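Local coordinates for protein oxidized polyvinyl alcohol hydrolase (Sphingopyxis, PDB 3WLA) that hydrolyses beta-diketones such as 4,6-nonanedione and cleaves oxidized polyvinyl alcohol, the second step in polyvinyl alcohol degradation, at residues 47-52 against 81-86; 21-26 against 35-40. One frame throughout, in Å; residues are numbered along the deposited sequence.

Contact 1 of 2, residues 47-52 against 81-86; sequences APVWVP and MVISPV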
loop_
_atom_site.group_PDB
_atom_site.type_symbol
_atom_site.label_atom_id
_atom_site.label_comp_id
_atom_site.label_asym_id
_atom_site.label_seq_id
_atom_site.Cartn_x
_atom_site.Cartn_y
_atom_site.Cartn_z
ATOM N N ALA A 47 -2.944 9.388 -18.419
ATOM C CA ALA A 47 -2.051 9.624 -17.265
ATOM C C ALA A 47 -1.802 8.466 -16.335
ATOM O O ALA A 47 -2.715 7.711 -16.009
ATOM C CB ALA A 47 -2.600 10.786 -16.406
ATOM N N PRO A 48 -0.550 8.283 -15.908
ATOM C CA PRO A 48 -0.291 7.190 -14.971
ATOM C C PRO A 48 -0.958 7.661 -13.654
ATOM O O PRO A 48 -1.089 8.891 -13.410
ATOM C CB PRO A 48 1.226 7.160 -14.874
ATOM C CG PRO A 48 1.658 8.512 -15.282
ATOM C CD PRO A 48 0.699 8.841 -16.425
ATOM N N VAL A 49 -1.377 6.691 -12.838
ATOM C CA VAL A 49 -2.048 6.966 -11.572
ATOM C C VAL A 49 -1.283 6.562 -10.295
ATOM O O VAL A 49 -0.684 5.476 -10.233
ATOM C CB VAL A 49 -3.406 6.251 -11.564
ATOM C CG1 VAL A 49 -4.070 6.411 -10.220
ATOM C CG2 VAL A 49 -4.294 6.862 -12.666
ATOM N N TRP A 50 -1.299 7.462 -9.314
ATOM C CA TRP A 50 -0.679 7.255 -7.988
ATOM C C TRP A 50 -1.818 7.368 -6.945
ATOM O O TRP A 50 -2.548 8.370 -6.914
ATOM C CB TRP A 50 0.370 8.339 -7.739
ATOM C CG TRP A 50 1.052 8.401 -6.364
ATOM C CD1 TRP A 50 1.359 9.547 -5.669
ATOM C CD2 TRP A 50 1.568 7.313 -5.583
ATOM N NE1 TRP A 50 2.031 9.250 -4.511
ATOM C CE2 TRP A 50 2.171 7.888 -4.417
ATOM C CE3 TRP A 50 1.591 5.915 -5.751
ATOM C CZ2 TRP A 50 2.779 7.127 -3.432
ATOM C CZ3 TRP A 50 2.193 5.136 -4.768
ATOM C CH2 TRP A 50 2.790 5.749 -3.602
ATOM N N VAL A 51 -1.983 6.329 -6.124
ATOM C CA VAL A 51 -3.028 6.316 -5.094
ATOM C C VAL A 51 -2.328 6.141 -3.735
ATOM O O VAL A 51 -2.144 5.020 -3.245
ATOM C CB VAL A 51 -4.040 5.147 -5.369
ATOM C CG1 VAL A 51 -5.068 5.061 -4.255
ATOM C CG2 VAL A 51 -4.726 5.376 -6.700
ATOM N N PRO A 52 -1.880 7.259 -3.135
ATOM C CA PRO A 52 -1.194 7.206 -1.848
ATOM C C PRO A 52 -2.146 7.090 -0.662
ATOM O O PRO A 52 -3.115 7.820 -0.612
ATOM C CB PRO A 52 -0.415 8.539 -1.829
ATOM C CG PRO A 52 -1.409 9.485 -2.500
ATOM C CD PRO A 52 -1.919 8.633 -3.665
ATOM N N MET A 81 -1.757 11.369 -12.225
ATOM C CA MET A 81 -3.077 11.649 -11.651
ATOM C C MET A 81 -2.940 11.088 -10.204
ATOM O O MET A 81 -2.641 9.896 -10.032
ATOM C CB MET A 81 -4.148 10.857 -12.388
ATOM C CG MET A 81 -5.407 10.652 -11.567
ATOM S SD MET A 81 -6.244 12.183 -11.064
ATOM C CE MET A 81 -7.351 12.385 -12.508
ATOM N N VAL A 82 -3.139 11.919 -9.184
ATOM C CA VAL A 82 -3.016 11.445 -7.779
ATOM C C VAL A 82 -4.438 11.340 -7.160
ATOM O O VAL A 82 -5.214 12.320 -7.195
ATOM C CB VAL A 82 -2.162 12.463 -6.966
ATOM C CG1 VAL A 82 -1.917 12.007 -5.484
ATOM C CG2 VAL A 82 -0.819 12.654 -7.684
ATOM N N ILE A 83 -4.802 10.157 -6.654
ATOM C CA ILE A 83 -6.115 9.997 -6.010
ATOM C C ILE A 83 -5.840 9.427 -4.596
ATOM O O ILE A 83 -5.288 8.339 -4.463
ATOM C CB ILE A 83 -7.020 9.012 -6.793
ATOM C CG1 ILE A 83 -7.121 9.407 -8.254
ATOM C CG2 ILE A 83 -8.455 8.982 -6.190
ATOM C CD1 ILE A 83 -7.649 8.277 -9.099
ATOM N N SER A 84 -6.166 10.170 -3.541
ATOM C CA SER A 84 -5.919 9.656 -2.195
ATOM C C SER A 84 -7.291 9.353 -1.569
ATOM O O SER A 84 -8.143 10.269 -1.473
ATOM C CB SER A 84 -5.180 10.689 -1.353
ATOM O OG SER A 84 -4.708 10.094 -0.140
ATOM N N PRO A 85 -7.530 8.086 -1.186
ATOM C CA PRO A 85 -8.778 7.611 -0.581
ATOM C C PRO A 85 -8.849 7.888 0.880
ATOM O O PRO A 85 -7.847 7.846 1.572
ATOM C CB PRO A 85 -8.766 6.127 -0.884
ATOM C CG PRO A 85 -7.277 5.800 -0.678
ATOM C CD PRO A 85 -6.545 6.977 -1.312
ATOM N N VAL A 86 -10.060 8.186 1.352
ATOM C CA VAL A 86 -10.295 8.442 2.754
ATOM C C VAL A 86 -10.682 7.123 3.485
ATOM O O VAL A 86 -11.495 6.309 2.987
ATOM C CB VAL A 86 -11.422 9.506 2.945
ATOM C CG1 VAL A 86 -11.713 9.667 4.443
ATOM C CG2 VAL A 86 -10.925 10.880 2.339
#
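The parallel pairing of 47-52 with 81-86 closes a beta-alpha-beta unit of the alpha/beta-hydrolase sheet, in which strand 47-53 crosses over through helix 60-65 to strand 81-85. Three backbone hydrogen bonds form the ladder: M81 N to P48 O (2.8 Å), W50 N to M81 O (2.9 Å, nearly straight at 173°) and I83 N to W50 O. Beyond I83 the ladder is replaced, because P52 and P85 have no N-H to give. I83 O is left with no conventional partner and receives a C-H contact from V51 CA at 3.1 Å. A side chain takes over: S84 OG donates to P52 O over 2.8 Å, and chi1 of -168°, which swings OG away from its own backbone N, brings the hydroxyl to that carbonyl. Replacing S84 with an alanine would probably leave P52 O without this donor and the strand ends less firmly joined.

On one face of the sheet V49 and M81 run side by side, CG2 of the valine lying 4.0 Å from CB of the methionine, while V49 CG1 reaches obliquely to I83 CD1. Helix 133-145 packs on this face, meeting V51, M81, I83 and P85. The other face carries W50 and V82, with helix 60-65 against P52, V82 and S84. The W50 indole bonds through NE1 to N72, and P52 CB sits 3.5 Å above its plane, toward the rim. V82 CG1 completes the cluster, touching P52 CD at 3.8 Å and W50 CD1 at 4.1 Å.

Contact 2 of 2, residues 21-26 against 35-40; sequences GLNTDF and FVVVPP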
loop_
_atom_site.group_PDB
_atom_site.type_symbol
_atom_site.label_atom_id
_atom_site.label_comp_id
_atom_site.label_asym_id
_atom_site.label_seq_id
_atom_site.Cartn_x
_atom_site.Cartn_y
_atom_site.Cartn_z
ATOM N N GLY A 21 -10.554 17.634 -6.546
ATOM C CA GLY A 21 -10.667 17.917 -5.124
ATOM C C GLY A 21 -11.385 16.839 -4.321
ATOM O O GLY A 21 -11.342 15.639 -4.656
ATOM N N LEU A 22 -12.030 17.247 -3.242
ATOM C CA LEU A 22 -12.729 16.290 -2.399
ATOM C C LEU A 22 -14.002 15.771 -3.020
ATOM O O LEU A 22 -14.836 16.567 -3.521
ATOM C CB LEU A 22 -13.090 16.880 -1.025
ATOM C CG LEU A 22 -13.881 15.917 -0.122
ATOM C CD1 LEU A 22 -13.006 14.629 0.122
ATOM C CD2 LEU A 22 -14.215 16.585 1.214
ATOM N N ASN A 23 -14.131 14.445 -2.987
ATOM C CA ASN A 23 -15.319 13.737 -3.441
ATOM C C ASN A 23 -15.868 12.965 -2.219
ATOM O O ASN A 23 -15.095 12.250 -1.532
ATOM C CB ASN A 23 -14.970 12.724 -4.525
ATOM C CG ASN A 23 -14.546 13.374 -5.820
ATOM O OD1 ASN A 23 -15.230 13.238 -6.845
ATOM N ND2 ASN A 23 -13.413 14.073 -5.792
ATOM N N THR A 24 -17.182 13.100 -1.960
ATOM C CA THR A 24 -17.855 12.405 -0.857
ATOM C C THR A 24 -19.060 11.628 -1.376
ATOM O O THR A 24 -19.495 11.801 -2.518
ATOM C CB THR A 24 -18.302 13.388 0.260
ATOM O OG1 THR A 24 -19.128 14.436 -0.313
ATOM C CG2 THR A 24 -17.053 14.012 0.938
ATOM N N ASP A 25 -19.553 10.699 -0.575
ATOM C CA ASP A 25 -20.704 9.888 -0.970
ATOM C C ASP A 25 -20.578 8.971 -2.172
ATOM O O ASP A 25 -21.541 8.734 -2.913
ATOM C CB ASP A 25 -21.949 10.779 -1.136
ATOM C CG ASP A 25 -22.407 11.371 0.187
ATOM O OD1 ASP A 25 -22.164 10.723 1.233
ATOM O OD2 ASP A 25 -23.007 12.473 0.189
ATOM N N PHE A 26 -19.392 8.447 -2.377
ATOM C CA PHE A 26 -19.167 7.495 -3.448
ATOM C C PHE A 26 -19.726 6.187 -2.909
ATOM O O PHE A 26 -19.310 5.721 -1.846
ATOM C CB PHE A 26 -17.685 7.332 -3.692
ATOM C CG PHE A 26 -17.372 6.372 -4.773
ATOM C CD1 PHE A 26 -17.300 6.812 -6.101
ATOM C CD2 PHE A 26 -17.131 5.037 -4.481
ATOM C CE1 PHE A 26 -16.979 5.931 -7.123
ATOM C CE2 PHE A 26 -16.812 4.131 -5.492
ATOM C CZ PHE A 26 -16.734 4.585 -6.829
ATOM N N PHE A 35 -12.790 10.535 -1.297
ATOM C CA PHE A 35 -11.416 10.533 -1.852
ATOM C C PHE A 35 -11.084 11.886 -2.491
ATOM O O PHE A 35 -11.989 12.650 -2.896
ATOM C CB PHE A 35 -11.231 9.376 -2.853
ATOM C CG PHE A 35 -12.218 9.373 -3.994
ATOM C CD1 PHE A 35 -13.364 8.605 -3.942
ATOM C CD2 PHE A 35 -11.967 10.144 -5.152
ATOM C CE1 PHE A 35 -14.289 8.578 -5.046
ATOM C CE2 PHE A 35 -12.846 10.141 -6.251
ATOM C CZ PHE A 35 -14.008 9.363 -6.210
ATOM N N VAL A 36 -9.788 12.216 -2.529
ATOM C CA VAL A 36 -9.343 13.489 -3.070
ATOM C C VAL A 36 -8.669 13.274 -4.428
ATOM O O VAL A 36 -7.775 12.457 -4.564
ATOM C CB VAL A 36 -8.409 14.169 -2.044
ATOM C CG1 VAL A 36 -7.911 15.495 -2.533
ATOM C CG2 VAL A 36 -9.169 14.377 -0.726
ATOM N N VAL A 37 -9.127 14.004 -5.443
ATOM C CA VAL A 37 -8.591 13.893 -6.807
ATOM C C VAL A 37 -7.713 15.110 -7.124
ATOM O O VAL A 37 -8.143 16.258 -6.931
ATOM C CB VAL A 37 -9.756 13.813 -7.840
ATOM C CG1 VAL A 37 -9.196 13.811 -9.308
ATOM C CG2 VAL A 37 -10.545 12.516 -7.610
ATOM N N VAL A 38 -6.467 14.859 -7.528
ATOM C CA VAL A 38 -5.524 15.957 -7.898
ATOM C C VAL A 38 -5.060 15.602 -9.297
ATOM O O VAL A 38 -4.095 14.871 -9.468
ATOM C CB VAL A 38 -4.291 16.021 -6.951
ATOM C CG1 VAL A 38 -3.487 17.312 -7.219
ATOM C CG2 VAL A 38 -4.753 16.012 -5.481
ATOM N N PRO A 39 -5.755 16.099 -10.338
ATOM C CA PRO A 39 -5.328 15.752 -11.700
ATOM C C PRO A 39 -4.050 16.426 -12.161
ATOM O O PRO A 39 -3.647 17.443 -11.638
ATOM C CB PRO A 39 -6.531 16.154 -12.549
ATOM C CG PRO A 39 -6.967 17.426 -11.905
ATOM C CD PRO A 39 -6.838 17.094 -10.360
ATOM N N PRO A 40 -3.360 15.834 -13.144
ATOM C CA PRO A 40 -2.108 16.423 -13.674
ATOM C C PRO A 40 -2.541 17.579 -14.607
ATOM O O PRO A 40 -3.720 17.620 -15.019
ATOM C CB PRO A 40 -1.512 15.261 -14.442
ATOM C CG PRO A 40 -2.743 14.573 -14.981
ATOM C CD PRO A 40 -3.696 14.568 -13.818
#
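Four backbone hydrogen bonds hold G21 to V37 and N23 to F35 as antiparallel hydrogen-bonded pairs of the hairpin formed by strands 21-28 and 31-38. G21 N meets V37 O at 2.8 Å on a lone pair; the return bond, V37 N to G21 O, comes in 33° out of the carbonyl plane. N23 and F35 also bond both ways, N23 N to F35 O and F35 N to N23 O. Between them, the non-hydrogen-bonded pair L22 and V36 brings CD1 of the leucine to 3.9 Å from CG2 of the valine.

Aromatic contacts occupy the opposite face. The N23 amide stacks on the F35 ring with the planes 10° apart, and N23 CB lies over the ring face, 3.9 Å from the centroid, as a CH-pi contact. ND2 of N23 donates to K19 O and, weakly, to G21 O. F35 directs its edge to the face of F26 in an offset T-shaped pair, CE1 reaching F26 CD1 at 3.6 Å. Its chi1 of 56° sets the ring between its own N and carbonyl carbon, leaning toward strand 21-28.

Helix 133-145 packs against F26, F35 and V37, while strand 81-85 flanks strand 31-38 on the side away from strand 21-28.

Overall arrangement
The two contacts lie in one mixed sheet, their centres 9 Å apart and on the same side of the chain's centre. They come in series along the chain: the hairpin of contact 2 closes first, and strand 31-38 then leads to strand 47-53, where contact 1 opens. Across the sheet the order is 21-28, 31-38, 81-85, 47-53. Probable hydrogen bonds from V36 N to S84 O and V38 N to V82 O attach the hairpin to the parallel strands, leaving 21-28 outermost at this end, and helix 133-145 packs on both contacts. Neither contact reaches S162, the probable catalytic serine, although W50 lies near the likely nucleophile elbow without touching it.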